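Local coordinates for ferric vibriobactin ABC transporter, periplasmic ferric vibriobactin-binding protein (Vibrio cholerae, PDB 3R5T) that binds iron-loaded vibriobactin in the periplasm and probably hands this ferric siderophore to an ABC transporter of the inner membrane, at residues Ile40-Ile45 and Thr134-Gln139; Ile114-Ser119 and Gln128-Ala133; Leu158-Gly163 and Arg284-Glu289; Gln226-Phe231 and Ile255-Val260. All coordinates share one frame; numbering follows the deposited sequence.

Contact 1 of 4, residues Ile40-Ile45 and Thr134-Gln139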
loop_
_atom_site.group_PDB
_atom_site.type_symbol
_atom_site.label_atom_id
_atom_site.label_comp_id
_atom_site.label_asym_id
_atom_site.label_seq_id
_atom_site.Cartn_x
_atom_site.Cartn_y
_atom_site.Cartn_z
ATOM N N ILE A 40 0.199 13.035 -3.774
ATOM C CA ILE A 40 1.053 14.079 -4.346
ATOM C C ILE A 40 0.281 15.125 -5.134
ATOM O O ILE A 40 0.881 15.929 -5.856
ATOM C CB ILE A 40 2.194 13.500 -5.210
ATOM C CG1 ILE A 40 1.641 12.796 -6.456
ATOM C CG2 ILE A 40 3.042 12.524 -4.374
ATOM C CD1 ILE A 40 2.740 12.397 -7.469
ATOM N N ASP A 41 -1.042 15.121 -4.974
ATOM C CA ASP A 41 -1.919 16.065 -5.668
ATOM C C ASP A 41 -1.788 16.002 -7.183
ATOM O O ASP A 41 -1.881 17.022 -7.864
ATOM C CB ASP A 41 -1.662 17.495 -5.191
ATOM C CG ASP A 41 -2.041 17.703 -3.749
ATOM O OD1 ASP A 41 -3.004 17.061 -3.283
ATOM O OD2 ASP A 41 -1.365 18.505 -3.073
ATOM N N ALA A 42 -1.576 14.808 -7.722
ATOM C CA ALA A 42 -1.529 14.665 -9.172
ATOM C C ALA A 42 -2.953 14.761 -9.726
ATOM O O ALA A 42 -3.917 14.387 -9.056
ATOM C CB ALA A 42 -0.903 13.338 -9.566
ATOM N N PRO A 43 -3.080 15.280 -10.944
ATOM C CA PRO A 43 -4.403 15.479 -11.546
ATOM C C PRO A 43 -4.979 14.181 -12.083
ATOM O O PRO A 43 -5.157 13.995 -13.293
ATOM C CB PRO A 43 -4.123 16.469 -12.673
ATOM C CG PRO A 43 -2.665 16.246 -13.018
ATOM C CD PRO A 43 -1.998 15.891 -11.740
ATOM N N VAL A 44 -5.249 13.262 -11.159
ATOM C CA VAL A 44 -5.898 12.006 -11.507
ATOM C C VAL A 44 -7.393 12.263 -11.635
ATOM O O VAL A 44 -8.041 12.787 -10.728
ATOM C CB VAL A 44 -5.564 10.839 -10.516
ATOM C CG1 VAL A 44 -5.842 11.239 -9.065
ATOM C CG2 VAL A 44 -6.321 9.570 -10.928
ATOM N N ILE A 45 -7.922 11.941 -12.798
ATOM C CA ILE A 45 -9.292 12.338 -13.099
ATOM C C ILE A 45 -10.269 11.156 -13.132
ATOM O O ILE A 45 -11.481 11.348 -13.204
ATOM C CB ILE A 45 -9.365 13.253 -14.366
ATOM C CG1 ILE A 45 -8.644 12.610 -15.549
ATOM C CG2 ILE A 45 -8.740 14.608 -14.065
ATOM C CD1 ILE A 45 -9.384 11.456 -16.192
ATOM N N THR A 134 5.035 12.784 -13.759
ATOM C CA THR A 134 3.992 13.807 -13.854
ATOM C C THR A 134 4.526 15.235 -13.720
ATOM O O THR A 134 3.756 16.202 -13.800
ATOM C CB THR A 134 2.929 13.593 -12.773
ATOM O OG1 THR A 134 3.559 13.590 -11.484
ATOM C CG2 THR A 134 2.233 12.255 -12.968
ATOM N N GLY A 135 5.831 15.375 -13.497
ATOM C CA GLY A 135 6.430 16.682 -13.296
ATOM C C GLY A 135 6.049 17.266 -11.955
ATOM O O GLY A 135 6.017 18.488 -11.787
ATOM N N LEU A 136 5.781 16.391 -10.991
ATOM C CA LEU A 136 5.338 16.835 -9.679
ATOM C C LEU A 136 6.397 16.520 -8.624
ATOM O O LEU A 136 6.088 16.208 -7.472
ATOM C CB LEU A 136 3.978 16.227 -9.326
ATOM C CG LEU A 136 2.844 16.654 -10.268
ATOM C CD1 LEU A 136 1.535 15.915 -9.953
ATOM C CD2 LEU A 136 2.642 18.159 -10.186
ATOM N N GLU A 137 7.656 16.623 -9.024
ATOM C CA GLU A 137 8.773 16.350 -8.112
ATOM C C GLU A 137 8.749 17.253 -6.874
ATOM O O GLU A 137 9.045 16.801 -5.762
ATOM C CB GLU A 137 10.116 16.457 -8.850
ATOM C CG GLU A 137 10.223 15.500 -10.040
ATOM C CD GLU A 137 9.815 16.128 -11.381
ATOM O OE1 GLU A 137 9.068 17.132 -11.391
ATOM O OE2 GLU A 137 10.247 15.597 -12.427
ATOM N N GLU A 138 8.378 18.518 -7.060
ATOM C CA GLU A 138 8.312 19.452 -5.932
ATOM C C GLU A 138 7.301 18.955 -4.919
ATOM O O GLU A 138 7.584 18.892 -3.717
ATOM C CB GLU A 138 7.885 20.850 -6.383
ATOM C CG GLU A 138 8.916 21.639 -7.151
ATOM C CD GLU A 138 8.623 23.133 -7.128
ATOM O OE1 GLU A 138 8.046 23.606 -6.126
ATOM O OE2 GLU A 138 8.985 23.839 -8.094
ATOM N N GLN A 139 6.108 18.636 -5.411
ATOM C CA GLN A 139 5.036 18.164 -4.552
ATOM C C GLN A 139 5.403 16.876 -3.865
ATOM O O GLN A 139 5.153 16.715 -2.671
ATOM C CB GLN A 139 3.756 17.930 -5.371
ATOM C CG GLN A 139 3.026 19.200 -5.766
ATOM C CD GLN A 139 3.746 20.005 -6.838
ATOM O OE1 GLN A 139 3.560 21.224 -6.942
ATOM N NE2 GLN A 139 4.572 19.338 -7.632
#
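Leu136 makes most of the apolar contact by pushing one methyl, CD1, against the backbone turn at Ala42. That methyl lies 3.4 Å from Ala42 CA and 3.6 Å from Ala42 CB, and it also reaches CD of Pro43, at 4.0 Å. Leu136 CG stands anti to its own carbonyl carbon (chi1 -63°), and the extended chi2 carries CD1 straight across the gap. Beside it, the CD1 end of Ile40 packs loosely on Leu136 CB at 4.4 Å. A backbone atom takes part too: Ile40 O rests 3.5 Å from Gln139 CB. The Gln139 chain then bends at chi2 (72°), turning the amide back so that NE2 makes a weak hydrogen bond of 3.5 Å to Leu136 O. No hydrogen bond joins the two segments. The polar ends nearby are held by other residues: Asp41 OD1 forms a salt bridge with Arg66, and Thr134 OG1 bonds to Leu130 O. Two helix junctions meet here. Asp41, with positive phi, is the C-prime residue of a Schellman motif closing helix 31-39 before strand 44-49, while Leu136 is the N-cap residue of helix 137-155.

Contact 2 of 4, residues Ile114-Ser119 and Gln128-Ala133. With MOH (methanol), chain D.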
loop_
_atom_site.group_PDB
_atom_site.type_symbol
_atom_site.label_atom_id
_atom_site.label_comp_id
_atom_site.label_asym_id
_atom_site.label_seq_id
_atom_site.Cartn_x
_atom_site.Cartn_y
_atom_site.Cartn_z
ATOM N N ILE A 114 2.123 4.052 -18.623
ATOM C CA ILE A 114 3.273 3.670 -17.801
ATOM C C ILE A 114 2.934 2.534 -16.836
ATOM O O ILE A 114 1.767 2.332 -16.470
ATOM C CB ILE A 114 3.877 4.880 -17.050
ATOM C CG1 ILE A 114 2.889 5.452 -16.006
ATOM C CG2 ILE A 114 4.372 5.923 -18.066
ATOM C CD1 ILE A 114 3.548 6.469 -15.045
ATOM N N LEU A 115 3.969 1.799 -16.443
ATOM C CA LEU A 115 3.823 0.581 -15.650
ATOM C C LEU A 115 4.757 0.647 -14.435
ATOM O O LEU A 115 5.981 0.784 -14.583
ATOM C CB LEU A 115 4.171 -0.618 -16.535
ATOM C CG LEU A 115 4.233 -2.016 -15.931
ATOM C CD1 LEU A 115 2.873 -2.432 -15.393
ATOM C CD2 LEU A 115 4.749 -3.023 -16.944
ATOM N N VAL A 116 4.161 0.545 -13.242
ATOM C CA VAL A 116 4.872 0.643 -11.972
ATOM C C VAL A 116 4.543 -0.567 -11.106
ATOM O O VAL A 116 3.476 -1.175 -11.225
ATOM C CB VAL A 116 4.514 1.952 -11.210
ATOM C CG1 VAL A 116 4.947 3.168 -12.027
ATOM C CG2 VAL A 116 3.012 2.013 -10.890
ATOM N N ASP A 117 5.484 -0.942 -10.251
ATOM C CA ASP A 117 5.274 -2.037 -9.320
ATOM C C ASP A 117 5.252 -1.468 -7.913
ATOM O O ASP A 117 6.268 -0.958 -7.422
ATOM C CB ASP A 117 6.383 -3.072 -9.472
ATOM C CG ASP A 117 6.128 -4.331 -8.655
ATOM O OD1 ASP A 117 5.142 -4.366 -7.885
ATOM O OD2 ASP A 117 6.930 -5.276 -8.799
ATOM N N TYR A 118 4.094 -1.522 -7.269
ATOM C CA TYR A 118 3.957 -1.008 -5.919
ATOM C C TYR A 118 4.292 -2.050 -4.859
ATOM O O TYR A 118 4.295 -1.742 -3.665
ATOM C CB TYR A 118 2.554 -0.458 -5.685
ATOM C CG TYR A 118 1.450 -1.467 -5.936
ATOM C CD1 TYR A 118 1.299 -2.589 -5.123
ATOM C CD2 TYR A 118 0.536 -1.281 -6.969
ATOM C CE1 TYR A 118 0.273 -3.513 -5.341
ATOM C CE2 TYR A 118 -0.481 -2.188 -7.200
ATOM C CZ TYR A 118 -0.629 -3.309 -6.386
ATOM O OH TYR A 118 -1.669 -4.196 -6.629
ATOM N N SER A 119 4.562 -3.282 -5.287
ATOM C CA SER A 119 4.670 -4.383 -4.332
ATOM C C SER A 119 5.994 -4.457 -3.571
ATOM O O SER A 119 6.089 -5.175 -2.588
ATOM C CB SER A 119 4.381 -5.733 -5.021
ATOM O OG SER A 119 5.445 -6.146 -5.877
ATOM N N GLN A 128 7.681 9.159 -5.495
ATOM C CA GLN A 128 8.800 9.729 -6.234
ATOM C C GLN A 128 8.778 9.301 -7.699
ATOM O O GLN A 128 8.999 10.114 -8.605
ATOM C CB GLN A 128 10.118 9.332 -5.578
ATOM C CG GLN A 128 10.301 9.909 -4.201
ATOM C CD GLN A 128 11.688 9.665 -3.666
ATOM O OE1 GLN A 128 11.875 8.900 -2.718
ATOM N NE2 GLN A 128 12.681 10.300 -4.288
ATOM N N GLN A 129 8.500 8.020 -7.927
ATOM C CA GLN A 129 8.467 7.494 -9.274
ATOM C C GLN A 129 7.376 8.217 -10.069
ATOM O O GLN A 129 7.594 8.640 -11.214
ATOM C CB GLN A 129 8.203 5.998 -9.217
ATOM C CG GLN A 129 8.142 5.351 -10.568
ATOM C CD GLN A 129 8.159 3.855 -10.453
ATOM O OE1 GLN A 129 7.537 3.280 -9.555
ATOM N NE2 GLN A 129 8.871 3.208 -11.367
ATOM N N LEU A 130 6.205 8.366 -9.460
ATOM C CA LEU A 130 5.081 9.045 -10.103
ATOM C C LEU A 130 5.326 10.543 -10.234
ATOM O O LEU A 130 4.866 11.161 -11.199
ATOM C CB LEU A 130 3.783 8.775 -9.345
ATOM C CG LEU A 130 3.369 7.305 -9.376
ATOM C CD1 LEU A 130 2.173 7.062 -8.449
ATOM C CD2 LEU A 130 3.101 6.831 -10.809
ATOM N N GLY A 131 6.073 11.126 -9.291
ATOM C CA GLY A 131 6.455 12.528 -9.391
ATOM C C GLY A 131 7.246 12.773 -10.659
ATOM O O GLY A 131 7.030 13.765 -11.352
ATOM N N LEU A 132 8.169 11.868 -10.970
ATOM C CA LEU A 132 8.990 11.995 -12.176
ATOM C C LEU A 132 8.171 11.809 -13.458
ATOM O O LEU A 132 8.492 12.402 -14.484
ATOM C CB LEU A 132 10.180 11.020 -12.126
ATOM C CG LEU A 132 11.179 11.315 -11.000
ATOM C CD1 LEU A 132 12.009 10.084 -10.621
ATOM C CD2 LEU A 132 12.096 12.466 -11.388
ATOM N N ALA A 133 7.104 11.018 -13.399
ATOM C CA ALA A 133 6.254 10.831 -14.565
ATOM C C ALA A 133 5.343 12.035 -14.813
ATOM O O ALA A 133 4.923 12.281 -15.942
ATOM C CB ALA A 133 5.405 9.549 -14.432
HETATM C C MOH D . 8.550 -0.241 -10.948
HETATM O O MOH D . 7.775 0.621 -10.120
#
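Strand 114-116 and helix 128-133 run almost antiparallel, at 169° and 10.5 Å between their axes, with Ile114 level with Ala133 and Val116 level with Gln129. No hydrogen bond passes directly between the segments; side chains fill the spacing, and one methanol bridges it. With Ile114 CG1 between the backbone N and the carbonyl carbon (chi1 65°) and chi2 extended, CD1 is carried toward the helix and meets Ala133 CB at 3.6 Å. Leu130 CD2 fits between the two strand residues, 4.3 Å from Ile114 CD1 and equally far from Val116 CG1. The Val116 and Gln129 side chains pass antiparallel to one another, Val116 CG1 lying 3.6 Å from Gln129 OE1. A methanol, probably from the crystallisation liquor, supplies a polar bridge. Its oxygen accepts a nearly straight bond (171°) from Asp117 N at 2.8 Å and donates to Gln129 OE1 at 2.7 Å. Gln129 OE1 also accepts from Gln121 NE2. Just past the strand, Asp117 OD1 accepts from Ser119 N, which makes an Asx turn, and from Ser119 OG on the same face of the carboxylate, while OD2 pairs with Arg212. Tyr118 touches the bound siderophore. Strand 113-116 borders the parallel sheet beside strand 89-93 and leads into helix 123-134, which packs against it in a beta-alpha unit, Phe9 of strand 7-10 touching both and Leu130 reaching helix 31-39.

Contact 3 of 4, residues Leu158-Gly163 and Arg284-Glu289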
loop_
_atom_site.group_PDB
_atom_site.type_symbol
_atom_site.label_atom_id
_atom_site.label_comp_id
_atom_site.label_asym_id
_atom_site.label_seq_id
_atom_site.Cartn_x
_atom_site.Cartn_y
_atom_site.Cartn_z
ATOM N N LEU A 158 7.235 6.650 20.818
ATOM C CA LEU A 158 6.629 5.333 20.975
ATOM C C LEU A 158 7.407 4.470 21.956
ATOM O O LEU A 158 8.638 4.428 21.938
ATOM C CB LEU A 158 6.528 4.592 19.638
ATOM C CG LEU A 158 5.708 5.208 18.506
ATOM C CD1 LEU A 158 5.744 4.291 17.304
ATOM C CD2 LEU A 158 4.281 5.473 18.945
ATOM N N ASP A 159 6.670 3.809 22.837
ATOM C CA ASP A 159 7.242 2.782 23.689
ATOM C C ASP A 159 6.755 1.432 23.179
ATOM O O ASP A 159 5.778 0.885 23.686
ATOM C CB ASP A 159 6.826 2.990 25.149
ATOM C CG ASP A 159 7.591 4.118 25.826
ATOM O OD1 ASP A 159 7.079 4.661 26.828
ATOM O OD2 ASP A 159 8.701 4.463 25.366
ATOM N N LEU A 160 7.434 0.916 22.158
ATOM C CA LEU A 160 7.048 -0.345 21.545
ATOM C C LEU A 160 7.392 -1.526 22.438
ATOM O O LEU A 160 8.304 -1.442 23.266
ATOM C CB LEU A 160 7.746 -0.509 20.196
ATOM C CG LEU A 160 7.380 0.514 19.120
ATOM C CD1 LEU A 160 8.397 0.466 17.979
ATOM C CD2 LEU A 160 5.946 0.278 18.613
ATOM N N PRO A 161 6.667 -2.641 22.265
ATOM C CA PRO A 161 6.999 -3.862 22.998
ATOM C C PRO A 161 8.430 -4.267 22.682
ATOM O O PRO A 161 8.937 -3.945 21.607
ATOM C CB PRO A 161 6.013 -4.893 22.421
ATOM C CG PRO A 161 4.889 -4.081 21.895
ATOM C CD PRO A 161 5.533 -2.847 21.343
ATOM N N LYS A 162 9.077 -4.958 23.612
ATOM C CA LYS A 162 10.424 -5.450 23.375
ATOM C C LYS A 162 10.432 -6.475 22.251
ATOM O O LYS A 162 9.448 -7.189 22.047
ATOM C CB LYS A 162 10.996 -6.066 24.651
ATOM C CG LYS A 162 10.914 -5.145 25.854
ATOM C CD LYS A 162 11.527 -3.788 25.544
ATOM C CE LYS A 162 11.383 -2.833 26.721
ATOM N NZ LYS A 162 11.992 -1.501 26.433
ATOM N N GLY A 163 11.534 -6.537 21.515
ATOM C CA GLY A 163 11.712 -7.563 20.503
ATOM C C GLY A 163 11.268 -7.130 19.120
ATOM O O GLY A 163 11.513 -5.999 18.713
ATOM N N ARG A 284 -1.614 6.137 19.669
ATOM C CA ARG A 284 -2.662 5.922 20.660
ATOM C C ARG A 284 -2.341 4.756 21.584
ATOM O O ARG A 284 -2.611 4.822 22.787
ATOM C CB ARG A 284 -4.014 5.678 19.978
ATOM C CG ARG A 284 -4.652 6.925 19.393
ATOM C CD ARG A 284 -6.000 6.616 18.749
ATOM N NE ARG A 284 -6.321 7.610 17.732
ATOM C CZ ARG A 284 -6.357 7.369 16.427
ATOM N NH1 ARG A 284 -6.134 6.146 15.953
ATOM N NH2 ARG A 284 -6.651 8.356 15.596
ATOM N N ARG A 285 -1.782 3.682 21.035
ATOM C CA ARG A 285 -1.513 2.512 21.863
ATOM C C ARG A 285 -0.173 2.545 22.583
ATOM O O ARG A 285 -0.079 2.086 23.719
ATOM C CB ARG A 285 -1.644 1.193 21.090
ATOM C CG ARG A 285 -1.495 -0.011 22.026
ATOM C CD ARG A 285 -1.773 -1.336 21.356
ATOM N NE ARG A 285 -3.194 -1.675 21.316
ATOM C CZ ARG A 285 -3.877 -2.273 22.293
ATOM N NH1 ARG A 285 -3.310 -2.595 23.446
ATOM N NH2 ARG A 285 -5.159 -2.541 22.105
ATOM N N PHE A 286 0.856 3.071 21.927
ATOM C CA PHE A 286 2.221 2.951 22.453
ATOM C C PHE A 286 2.862 4.249 22.960
ATOM O O PHE A 286 3.952 4.214 23.514
ATOM C CB PHE A 286 3.140 2.268 21.429
ATOM C CG PHE A 286 2.696 0.879 21.036
ATOM C CD1 PHE A 286 2.301 0.609 19.732
ATOM C CD2 PHE A 286 2.674 -0.154 21.965
ATOM C CE1 PHE A 286 1.883 -0.664 19.366
ATOM C CE2 PHE A 286 2.264 -1.431 21.598
ATOM C CZ PHE A 286 1.871 -1.681 20.301
ATOM N N ALA A 287 2.193 5.383 22.780
ATOM C CA ALA A 287 2.698 6.651 23.298
ATOM C C ALA A 287 1.849 7.107 24.482
ATOM O O ALA A 287 0.699 6.698 24.625
ATOM C CB ALA A 287 2.720 7.709 22.205
ATOM N N GLY A 288 2.418 7.948 25.336
ATOM C CA GLY A 288 1.705 8.387 26.522
ATOM C C GLY A 288 0.790 9.557 26.220
ATOM O O GLY A 288 0.117 9.590 25.184
ATOM N N GLU A 289 0.764 10.518 27.135
ATOM C CA GLU A 289 0.081 11.781 26.894
ATOM C C GLU A 289 0.895 12.616 25.918
ATOM O O GLU A 289 0.808 13.843 25.905
ATOM C CB GLU A 289 -0.138 12.543 28.202
ATOM C CG GLU A 289 -1.484 12.264 28.851
ATOM C CD GLU A 289 -1.796 10.784 28.925
ATOM O OE1 GLU A 289 -0.937 10.023 29.420
ATOM O OE2 GLU A 289 -2.897 10.382 28.490
#
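The Phe286 ring has Leu160 CD2 over one face, in a CH-pi contact 4.3 Å from the ring centroid and 27° off its normal, and Arg285 CG, of the same helix, on the opposite face, 4.0 Å above the plane and over the centre. Pro161 approaches obliquely, with CD 3.6 Å from Phe286 CE2, and the ring of Tyr261 makes an edge-to-face contact. This cluster fastens the C-terminal helix 272-286 to the mixed-sheet lobe of the two-lobed periplasmic binding protein fold, at the loop leading from helix 137-155 into strand 165-169. With CG lying beside its backbone N (chi1 -59°), Phe286 aims its ring at the loop; there the side chains of Leu160 and Pro161 run at about a right angle to that of Phe286. Closer to the backbone, Leu158 CD2 packs on Phe286 CB at 4.2 Å and on Ala287 CB at 4.3 Å, while Leu158 also touches Val193. The apolar contacts thus follow the loop from Leu158 to Pro161. A single hydrogen bond crosses between the segments at the helix end: Asp159 N donates to Phe286 O at 2.8 Å with an N-H...O angle of 164°, its nitrogen lying well above the carbonyl plane.

Contact 4 of 4, residues Gln226-Phe231 and Ile255-Val260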
loop_
_atom_site.group_PDB
_atom_site.type_symbol
_atom_site.label_atom_id
_atom_site.label_comp_id
_atom_site.label_asym_id
_atom_site.label_seq_id
_atom_site.Cartn_x
_atom_site.Cartn_y
_atom_site.Cartn_z
ATOM N N GLN A 226 7.986 -16.180 15.081
ATOM C CA GLN A 226 8.655 -16.052 16.371
ATOM C C GLN A 226 8.494 -14.696 17.056
ATOM O O GLN A 226 8.800 -14.562 18.248
ATOM C CB GLN A 226 10.143 -16.397 16.248
ATOM C CG GLN A 226 10.434 -17.813 15.755
ATOM C CD GLN A 226 10.253 -18.882 16.831
ATOM O OE1 GLN A 226 10.839 -19.966 16.747
ATOM N NE2 GLN A 226 9.445 -18.583 17.841
ATOM N N ALA A 227 8.020 -13.697 16.323
ATOM C CA ALA A 227 7.958 -12.353 16.887
ATOM C C ALA A 227 7.014 -12.255 18.083
ATOM O O ALA A 227 5.981 -12.938 18.169
ATOM C CB ALA A 227 7.603 -11.314 15.821
ATOM N N GLU A 228 7.389 -11.372 18.998
ATOM C CA GLU A 228 6.664 -11.141 20.231
ATOM C C GLU A 228 5.409 -10.307 20.018
ATOM O O GLU A 228 4.560 -10.220 20.905
ATOM C CB GLU A 228 7.575 -10.434 21.235
ATOM C CG GLU A 228 8.798 -11.246 21.640
ATOM C CD GLU A 228 10.080 -10.901 20.874
ATOM O OE1 GLU A 228 10.036 -10.504 19.681
ATOM O OE2 GLU A 228 11.162 -11.044 21.487
ATOM N N THR A 229 5.304 -9.693 18.843
ATOM C CA THR A 229 4.177 -8.834 18.508
ATOM C C THR A 229 3.703 -9.163 17.098
ATOM O O THR A 229 4.512 -9.437 16.217
ATOM C CB THR A 229 4.562 -7.344 18.610
ATOM O OG1 THR A 229 4.881 -7.037 19.976
ATOM C CG2 THR A 229 3.420 -6.444 18.143
ATOM N N THR A 230 2.388 -9.171 16.899
ATOM C CA THR A 230 1.810 -9.391 15.580
ATOM C C THR A 230 0.841 -8.272 15.237
ATOM O O THR A 230 -0.017 -7.921 16.044
ATOM C CB THR A 230 1.030 -10.730 15.509
ATOM O OG1 THR A 230 1.945 -11.828 15.598
ATOM C CG2 THR A 230 0.227 -10.830 14.183
ATOM N N PHE A 231 0.991 -7.708 14.039
ATOM C CA PHE A 231 0.047 -6.738 13.527
ATOM C C PHE A 231 -0.732 -7.381 12.386
ATOM O O PHE A 231 -0.136 -7.989 11.482
ATOM C CB PHE A 231 0.784 -5.497 13.019
ATOM C CG PHE A 231 1.437 -4.685 14.107
ATOM C CD1 PHE A 231 0.678 -3.812 14.864
ATOM C CD2 PHE A 231 2.803 -4.792 14.370
ATOM C CE1 PHE A 231 1.258 -3.065 15.876
ATOM C CE2 PHE A 231 3.394 -4.037 15.369
ATOM C CZ PHE A 231 2.621 -3.175 16.126
ATOM N N ILE A 255 0.764 -14.180 20.745
ATOM C CA ILE A 255 -0.464 -14.575 21.439
ATOM C C ILE A 255 -0.223 -14.849 22.932
ATOM O O ILE A 255 -0.998 -14.416 23.782
ATOM C CB ILE A 255 -1.152 -15.771 20.741
ATOM C CG1 ILE A 255 -1.730 -15.318 19.399
ATOM C CG2 ILE A 255 -2.250 -16.335 21.614
ATOM C CD1 ILE A 255 -2.320 -16.455 18.573
ATOM N N GLN A 256 0.864 -15.541 23.254
ATOM C CA GLN A 256 1.215 -15.766 24.651
ATOM C C GLN A 256 1.351 -14.443 25.406
ATOM O O GLN A 256 0.899 -14.318 26.544
ATOM C CB GLN A 256 2.500 -16.586 24.752
ATOM C CG GLN A 256 2.324 -18.027 24.294
ATOM C CD GLN A 256 3.629 -18.802 24.288
ATOM O OE1 GLN A 256 4.680 -18.269 23.935
ATOM N NE2 GLN A 256 3.564 -20.073 24.673
ATOM N N ARG A 257 1.953 -13.449 24.761
ATOM C CA ARG A 257 2.149 -12.147 25.390
ATOM C C ARG A 257 0.966 -11.203 25.179
ATOM O O ARG A 257 0.992 -10.057 25.637
ATOM C CB ARG A 257 3.429 -11.488 24.881
ATOM C CG ARG A 257 4.687 -12.305 25.118
ATOM C CD ARG A 257 5.860 -11.731 24.333
ATOM N NE ARG A 257 7.128 -12.357 24.698
ATOM C CZ ARG A 257 7.491 -13.580 24.322
ATOM N NH1 ARG A 257 6.675 -14.316 23.577
ATOM N NH2 ARG A 257 8.664 -14.070 24.697
ATOM N N LYS A 258 -0.067 -11.687 24.494
ATOM C CA LYS A 258 -1.224 -10.863 24.176
ATOM C C LYS A 258 -0.760 -9.550 23.550
ATOM O O LYS A 258 -1.119 -8.455 23.989
ATOM C CB LYS A 258 -2.096 -10.623 25.411
ATOM C CG LYS A 258 -2.929 -11.834 25.812
ATOM C CD LYS A 258 -3.910 -11.491 26.922
ATOM C CE LYS A 258 -4.719 -12.707 27.327
ATOM N NZ LYS A 258 -3.836 -13.810 27.799
ATOM N N GLN A 259 0.073 -9.678 22.528
ATOM C CA GLN A 259 0.504 -8.525 21.764
ATOM C C GLN A 259 0.144 -8.736 20.305
ATOM O O GLN A 259 1.001 -8.743 19.416
ATOM C CB GLN A 259 1.999 -8.257 21.980
ATOM C CG GLN A 259 2.266 -7.649 23.367
ATOM C CD GLN A 259 3.724 -7.659 23.809
ATOM O OE1 GLN A 259 4.037 -7.198 24.906
ATOM N NE2 GLN A 259 4.609 -8.200 22.985
ATOM N N VAL A 260 -1.155 -8.929 20.075
ATOM C CA VAL A 260 -1.714 -9.047 18.740
ATOM C C VAL A 260 -2.631 -7.857 18.523
ATOM O O VAL A 260 -3.596 -7.671 19.266
ATOM C CB VAL A 260 -2.558 -10.323 18.587
ATOM C CG1 VAL A 260 -3.174 -10.376 17.197
ATOM C CG2 VAL A 260 -1.717 -11.555 18.841
#
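Thr230 N donates to Gln259 O at 2.9 Å, a nearly straight bond (166°) that starts the pairing of two strands. The second bond comes from a side chain: Gln259 NE2 reaches Glu228 O, also at 2.9 Å, but less directly, with an N-H...O angle of 140° and the donor well above the carbonyl plane. The extended Gln259 chain, with chi2 166°, runs back alongside the neighbouring segment to place its amide there. The same NE2 comes to 3.2 Å from Thr229 OG1, the Thr229 side chain crossing the glutamine at about a right angle. Beyond these bonds the strands settle into parallel register, Thr230 bridged with Val260, and Val260 CA makes a CA-H...O contact of 3.4 Å with Thr230 O. Strand 229-233 thereby joins strand 260-264, which borders the mixed sheet; the connection between these neighbouring parallel strands runs through helices 237-244 and 253-256, a beta-alpha-beta crossover. Helix 253-256 ends in a Schellman motif, Lys258 having positive phi, and the chain turns directly into the edge strand. Thr230 and Val260 point to the same side of the sheet, where both touch Phe243; Thr230 OG1 bonds to Asn166 and Ser254. At the outer rim, Glu228 and Arg257 lie side by side, pointing the same way. Glu228 CG rests over one face of the guanidinium, 3.7 Å from Arg257 NE. Their charged groups engage other partners: Glu228 OE1 accepts from Arg164 N, and Arg257 NH1 donates to Pro253 O.

How the contacts relate
The four contacts form two pairs, one at each end of a two-lobed binding protein. Contacts 1 and 2, centres 12 Å apart, belong to the lobe of the parallel sheet; contact 2 is nested within the loop closed by contact 1, and they touch where helix 123-134 gives way to helix 137-155. Contacts 3 and 4, 14 Å apart, belong to the lobe of the mixed sheet, contact 4 nested inside contact 3, and Pro161 packs on Thr229 and Gln259. Contact 1 closes before contact 3 opens, putting the nested pairs in series; contacts 2 and 4 lie 35 Å apart between centres. Helix 137-155 leads from contact 1 toward contact 3, connecting the lobes that hold ferric vibriobactin between them.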